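Local coordinates for protein probable receptor YhhM (PDB 3Q6C) that is of unknown function, possibly a receptor, and belongs to the DUF2500 family, with a small antiparallel beta sheet, at residues L1-E13 and Y57-K71. Residues are numbered along the deposited sequence; the frame is centred on the assembly and turned at random.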
loop_
_atom_site.group_PDB
_atom_site.type_symbol
_atom_site.label_atom_id
_atom_site.label_comp_id
_atom_site.label_asym_id
_atom_site.label_seq_id
_atom_site.Cartn_x
_atom_site.Cartn_y
_atom_site.Cartn_z
ATOM N N LEU A 1 -4.450 -3.843 14.670
ATOM C CA LEU A 1 -4.804 -2.442 14.299
ATOM C C LEU A 1 -3.682 -1.438 14.599
ATOM O O LEU A 1 -3.858 -0.531 15.416
ATOM C CB LEU A 1 -6.089 -2.026 15.023
ATOM C CG LEU A 1 -6.204 -2.286 16.535
ATOM C CD1 LEU A 1 -7.495 -1.652 17.055
ATOM C CD2 LEU A 1 -6.196 -3.793 16.833
ATOM N N LEU A 2 -2.547 -1.598 13.916
ATOM C CA LEU A 2 -1.378 -0.736 14.090
ATOM C C LEU A 2 -1.202 0.356 13.034
ATOM O O LEU A 2 -1.928 0.415 12.043
ATOM C CB LEU A 2 -0.095 -1.566 14.082
ATOM C CG LEU A 2 0.117 -2.766 14.997
ATOM C CD1 LEU A 2 -0.307 -2.399 16.396
ATOM C CD2 LEU A 2 -0.660 -3.960 14.488
ATOM N N GLN A 3 -0.201 1.205 13.275
ATOM C CA GLN A 3 0.199 2.303 12.398
ATOM C C GLN A 3 1.727 2.294 12.347
ATOM O O GLN A 3 2.375 2.059 13.369
ATOM C CB GLN A 3 -0.243 3.659 12.943
ATOM C CG GLN A 3 -1.737 3.871 13.033
ATOM C CD GLN A 3 -2.113 5.338 12.880
ATOM O OE1 GLN A 3 -2.206 5.853 11.765
ATOM N NE2 GLN A 3 -2.314 6.021 14.001
ATOM N N LYS A 4 2.291 2.543 11.165
ATOM C CA LYS A 4 3.742 2.578 10.977
ATOM C C LYS A 4 4.102 3.558 9.853
ATOM O O LYS A 4 3.401 3.630 8.848
ATOM C CB LYS A 4 4.272 1.181 10.633
ATOM C CG LYS A 4 5.797 1.060 10.644
ATOM C CD LYS A 4 6.235 -0.327 10.195
ATOM C CE LYS A 4 7.761 -0.518 10.189
ATOM N NZ LYS A 4 8.375 -0.663 11.540
ATOM N N ARG A 5 5.184 4.314 10.027
ATOM C CA ARG A 5 5.608 5.263 9.004
ATOM C C ARG A 5 6.360 4.507 7.920
ATOM O O ARG A 5 7.359 3.847 8.194
ATOM C CB ARG A 5 6.522 6.343 9.592
ATOM C CG ARG A 5 5.944 7.054 10.807
ATOM C CD ARG A 5 6.622 8.396 11.063
ATOM N NE ARG A 5 6.209 9.387 10.070
ATOM C CZ ARG A 5 6.872 9.655 8.949
ATOM N NH1 ARG A 5 7.997 9.010 8.675
ATOM N NH2 ARG A 5 6.397 10.554 8.094
ATOM N N VAL A 6 5.888 4.594 6.686
ATOM C CA VAL A 6 6.558 3.890 5.601
ATOM C C VAL A 6 6.546 4.726 4.344
ATOM O O VAL A 6 5.980 5.824 4.311
ATOM C CB VAL A 6 5.853 2.560 5.254
ATOM C CG1 VAL A 6 5.648 1.716 6.505
ATOM C CG2 VAL A 6 4.535 2.856 4.571
ATOM N N ILE A 7 7.185 4.193 3.310
ATOM C CA ILE A 7 7.203 4.851 2.022
ATOM C C ILE A 7 6.493 3.895 1.073
ATOM O O ILE A 7 6.516 2.678 1.271
ATOM C CB ILE A 7 8.642 5.119 1.530
ATOM C CG1 ILE A 7 8.593 5.973 0.266
ATOM C CG2 ILE A 7 9.357 3.817 1.232
ATOM C CD1 ILE A 7 9.958 6.418 -0.235
ATOM N N VAL A 8 5.834 4.445 0.063
ATOM C CA VAL A 8 5.132 3.620 -0.911
ATOM C C VAL A 8 6.133 3.012 -1.893
ATOM O O VAL A 8 6.439 3.595 -2.935
ATOM C CB VAL A 8 4.081 4.444 -1.671
ATOM C CG1 VAL A 8 3.350 3.570 -2.670
ATOM C CG2 VAL A 8 3.089 5.038 -0.680
ATOM N N SER A 9 6.644 1.839 -1.515
ATOM C CA SER A 9 7.621 1.073 -2.283
ATOM C C SER A 9 7.320 0.999 -3.757
ATOM O O SER A 9 8.055 1.549 -4.575
ATOM C CB SER A 9 7.702 -0.365 -1.763
ATOM O OG SER A 9 8.601 -0.491 -0.692
ATOM N N ASN A 10 6.252 0.285 -4.096
ATOM C CA ASN A 10 5.872 0.118 -5.484
ATOM C C ASN A 10 4.433 -0.323 -5.624
ATOM O O ASN A 10 3.792 -0.708 -4.650
ATOM C CB ASN A 10 6.774 -0.918 -6.162
ATOM C CG ASN A 10 6.422 -2.339 -5.771
ATOM O OD1 ASN A 10 6.487 -2.698 -4.599
ATOM N ND2 ASN A 10 6.041 -3.153 -6.752
ATOM N N LYS A 11 3.949 -0.272 -6.861
ATOM C CA LYS A 11 2.587 -0.654 -7.206
ATOM C C LYS A 11 2.586 -1.546 -8.444
ATOM O O LYS A 11 3.306 -1.300 -9.416
ATOM C CB LYS A 11 1.745 0.597 -7.477
ATOM C CG LYS A 11 1.249 1.303 -6.218
ATOM C CD LYS A 11 0.714 2.703 -6.527
ATOM C CE LYS A 11 -0.444 2.689 -7.530
ATOM N NZ LYS A 11 -0.753 4.077 -8.001
ATOM N N ARG A 12 1.776 -2.592 -8.408
ATOM C CA ARG A 12 1.696 -3.486 -9.537
ATOM C C ARG A 12 0.252 -3.736 -9.891
ATOM O O ARG A 12 -0.589 -3.912 -9.018
ATOM C CB ARG A 12 2.387 -4.814 -9.232
ATOM C CG ARG A 12 2.503 -5.738 -10.449
ATOM C CD ARG A 12 3.136 -7.082 -10.097
ATOM N NE ARG A 12 2.313 -7.857 -9.167
ATOM C CZ ARG A 12 2.643 -9.053 -8.688
ATOM N NH1 ARG A 12 3.788 -9.622 -9.048
ATOM N NH2 ARG A 12 1.827 -9.684 -7.847
ATOM N N GLU A 13 -0.024 -3.718 -11.187
ATOM C CA GLU A 13 -1.353 -3.988 -11.715
ATOM C C GLU A 13 -1.137 -5.284 -12.482
ATOM O O GLU A 13 -0.223 -5.386 -13.296
ATOM C CB GLU A 13 -1.790 -2.880 -12.664
ATOM C CG GLU A 13 -3.293 -2.718 -12.764
ATOM C CD GLU A 13 -3.686 -1.594 -13.703
ATOM O OE1 GLU A 13 -2.849 -0.693 -13.930
ATOM O OE2 GLU A 13 -4.833 -1.607 -14.205
ATOM N N TYR A 57 -6.209 1.755 -4.813
ATOM C CA TYR A 57 -4.925 1.658 -5.496
ATOM C C TYR A 57 -4.551 2.940 -6.242
ATOM O O TYR A 57 -3.435 3.445 -6.104
ATOM C CB TYR A 57 -4.965 0.476 -6.461
ATOM C CG TYR A 57 -3.748 0.306 -7.338
ATOM C CD1 TYR A 57 -3.701 0.875 -8.615
ATOM C CD2 TYR A 57 -2.681 -0.499 -6.930
ATOM C CE1 TYR A 57 -2.626 0.630 -9.472
ATOM C CE2 TYR A 57 -1.604 -0.753 -7.778
ATOM C CZ TYR A 57 -1.588 -0.192 -9.047
ATOM O OH TYR A 57 -0.564 -0.500 -9.912
ATOM N N HIS A 58 -5.476 3.468 -7.037
ATOM C CA HIS A 58 -5.195 4.695 -7.776
ATOM C C HIS A 58 -5.044 5.884 -6.841
ATOM O O HIS A 58 -4.561 6.929 -7.246
ATOM C CB HIS A 58 -6.288 4.968 -8.814
ATOM C CG HIS A 58 -6.342 3.947 -9.908
ATOM N ND1 HIS A 58 -5.242 3.618 -10.673
ATOM C CD2 HIS A 58 -7.348 3.146 -10.335
ATOM C CE1 HIS A 58 -5.567 2.656 -11.520
ATOM N NE2 HIS A 58 -6.839 2.350 -11.334
ATOM N N ALA A 59 -5.439 5.718 -5.583
ATOM C CA ALA A 59 -5.325 6.798 -4.599
ATOM C C ALA A 59 -3.893 6.950 -4.083
ATOM O O ALA A 59 -3.514 8.020 -3.617
ATOM C CB ALA A 59 -6.259 6.548 -3.433
ATOM N N LEU A 60 -3.109 5.876 -4.173
ATOM C CA LEU A 60 -1.723 5.881 -3.715
ATOM C C LEU A 60 -0.756 6.400 -4.758
ATOM O O LEU A 60 -1.021 6.340 -5.958
ATOM C CB LEU A 60 -1.276 4.474 -3.333
ATOM C CG LEU A 60 -1.912 3.773 -2.141
ATOM C CD1 LEU A 60 -1.199 2.449 -1.949
ATOM C CD2 LEU A 60 -1.801 4.630 -0.884
ATOM N N SER A 61 0.384 6.892 -4.286
ATOM C CA SER A 61 1.424 7.410 -5.171
ATOM C C SER A 61 2.788 6.829 -4.823
ATOM O O SER A 61 3.354 7.133 -3.777
ATOM C CB SER A 61 1.487 8.934 -5.100
ATOM O OG SER A 61 0.369 9.498 -5.754
ATOM N N VAL A 62 3.309 5.986 -5.706
ATOM C CA VAL A 62 4.606 5.384 -5.471
ATOM C C VAL A 62 5.597 6.483 -5.144
ATOM O O VAL A 62 5.764 7.421 -5.915
ATOM C CB VAL A 62 5.095 4.615 -6.703
ATOM C CG1 VAL A 62 6.531 4.156 -6.486
ATOM C CG2 VAL A 62 4.187 3.416 -6.952
ATOM N N GLY A 63 6.239 6.373 -3.989
ATOM C CA GLY A 63 7.204 7.385 -3.604
ATOM C C GLY A 63 6.808 8.175 -2.373
ATOM O O GLY A 63 7.668 8.661 -1.647
ATOM N N ASP A 64 5.511 8.315 -2.141
ATOM C CA ASP A 64 5.029 9.039 -0.979
ATOM C C ASP A 64 5.392 8.306 0.301
ATOM O O ASP A 64 5.470 7.079 0.325
ATOM C CB ASP A 64 3.516 9.192 -1.050
ATOM C CG ASP A 64 3.091 10.390 -1.866
ATOM O OD1 ASP A 64 3.887 10.852 -2.716
ATOM O OD2 ASP A 64 1.952 10.866 -1.657
ATOM N N ARG A 65 5.642 9.059 1.362
ATOM C CA ARG A 65 5.942 8.452 2.644
ATOM C C ARG A 65 4.908 8.994 3.610
ATOM O O ARG A 65 4.523 10.162 3.535
ATOM C CB ARG A 65 7.359 8.787 3.119
ATOM C CG ARG A 65 7.678 10.252 3.226
ATOM C CD ARG A 65 9.059 10.461 3.840
ATOM N NE ARG A 65 10.100 9.659 3.190
ATOM C CZ ARG A 65 10.440 9.746 1.904
ATOM N NH1 ARG A 65 9.818 10.606 1.101
ATOM N NH2 ARG A 65 11.409 8.975 1.417
ATOM N N GLY A 66 4.428 8.136 4.493
ATOM C CA GLY A 66 3.432 8.577 5.435
ATOM C C GLY A 66 3.067 7.507 6.429
ATOM O O GLY A 66 3.880 6.631 6.743
HETATM N N MSE A 67 1.830 7.577 6.911
HETATM C CA MSE A 67 1.326 6.644 7.906
HETATM C C MSE A 67 0.474 5.541 7.293
HETATM O O MSE A 67 -0.526 5.814 6.623
HETATM C CB MSE A 67 0.500 7.408 8.944
HETATM C CG MSE A 67 0.430 6.751 10.311
HETATM SE SE MSE A 67 2.161 6.666 11.189
HETATM C CE MSE A 67 2.519 8.567 11.322
ATOM N N LEU A 68 0.872 4.296 7.536
ATOM C CA LEU A 68 0.144 3.135 7.032
ATOM C C LEU A 68 -0.632 2.477 8.166
ATOM O O LEU A 68 -0.041 2.057 9.157
ATOM C CB LEU A 68 1.110 2.105 6.446
ATOM C CG LEU A 68 0.477 0.753 6.109
ATOM C CD1 LEU A 68 -0.317 0.854 4.815
ATOM C CD2 LEU A 68 1.552 -0.288 5.972
ATOM N N SER A 69 -1.949 2.393 8.025
ATOM C CA SER A 69 -2.780 1.757 9.041
ATOM C C SER A 69 -3.064 0.367 8.532
ATOM O O SER A 69 -3.434 0.197 7.372
ATOM C CB SER A 69 -4.100 2.507 9.225
ATOM O OG SER A 69 -3.886 3.839 9.660
ATOM N N TYR A 70 -2.890 -0.633 9.389
ATOM C CA TYR A 70 -3.137 -2.004 8.960
ATOM C C TYR A 70 -3.410 -3.003 10.076
ATOM O O TYR A 70 -2.934 -2.853 11.197
ATOM C CB TYR A 70 -1.946 -2.517 8.154
ATOM C CG TYR A 70 -0.694 -2.671 8.989
ATOM C CD1 TYR A 70 0.108 -1.565 9.304
ATOM C CD2 TYR A 70 -0.333 -3.917 9.500
ATOM C CE1 TYR A 70 1.242 -1.704 10.111
ATOM C CE2 TYR A 70 0.787 -4.068 10.304
ATOM C CZ TYR A 70 1.572 -2.960 10.607
ATOM O OH TYR A 70 2.672 -3.129 11.419
ATOM N N LYS A 71 -4.180 -4.028 9.734
ATOM C CA LYS A 71 -4.499 -5.110 10.648
ATOM C C LYS A 71 -4.054 -6.374 9.915
ATOM O O LYS A 71 -4.707 -6.820 8.975
ATOM C CB LYS A 71 -5.997 -5.156 10.944
ATOM C CG LYS A 71 -6.387 -6.270 11.915
ATOM C CD LYS A 71 -7.883 -6.271 12.253
ATOM C CE LYS A 71 -8.297 -5.051 13.087
ATOM N NZ LYS A 71 -8.070 -3.748 12.390
#
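Two neighbouring strands of the five-stranded antiparallel sheet, 2-15 and 65-71, pair at one end of this contact; the turn from Ser61 to Asp64 follows, and at the far end Lys11 meets Leu60 and Tyr57 at the end of helix 54-59. In the strand pairing, Leu2, Lys4 and Val6 form hydrogen-bonded pairs with Tyr70, Leu68 and Gly66, each donating and accepting one backbone bond. Side chains then sort by face. On the face of Gln3, Arg5 and Ile7, selenomethionine Met67 bends so that its CE lies 3.8 Å from Arg5 CG, while the Arg5 guanidinium reaches salt bridges with Glu42 and Asp81. On the other face Val6 CG2 packs on Leu68 CB at 4.0 Å, and Lys4 CB meets the edge of the Tyr70 ring.

Beyond Ile7 the pairing passes into the type II turn. Val8, centre of an inverse gamma turn, donates its N-H to Asp64 O at 2.7 Å, and Val8 O accepts Gly63 N-H at 3.0 Å, in the carbonyl plane on a lone pair.

With CG anti to its carbonyl carbon (chi1 -80°) and a bend at chi3, Lys11 lays its CE over the centre of the Tyr57 ring, 3.5 Å from the centroid. Lys11 NZ continues to Leu60 O at 3.1 Å, from above the carbonyl plane, and weakly to Tyr57 O, while the cation-pi distance from Lys11 NZ to the Tyr57 centroid is 4.5 Å. Val62 CG2 flanks the aliphatic part, 3.6 Å from Lys11 CD. One lysine thus offers its methylenes to ring and valine and its ammonium chiefly to Leu60 O, weakly to Tyr57 O, and to the ring face, joining strand to helix end and the residue after it.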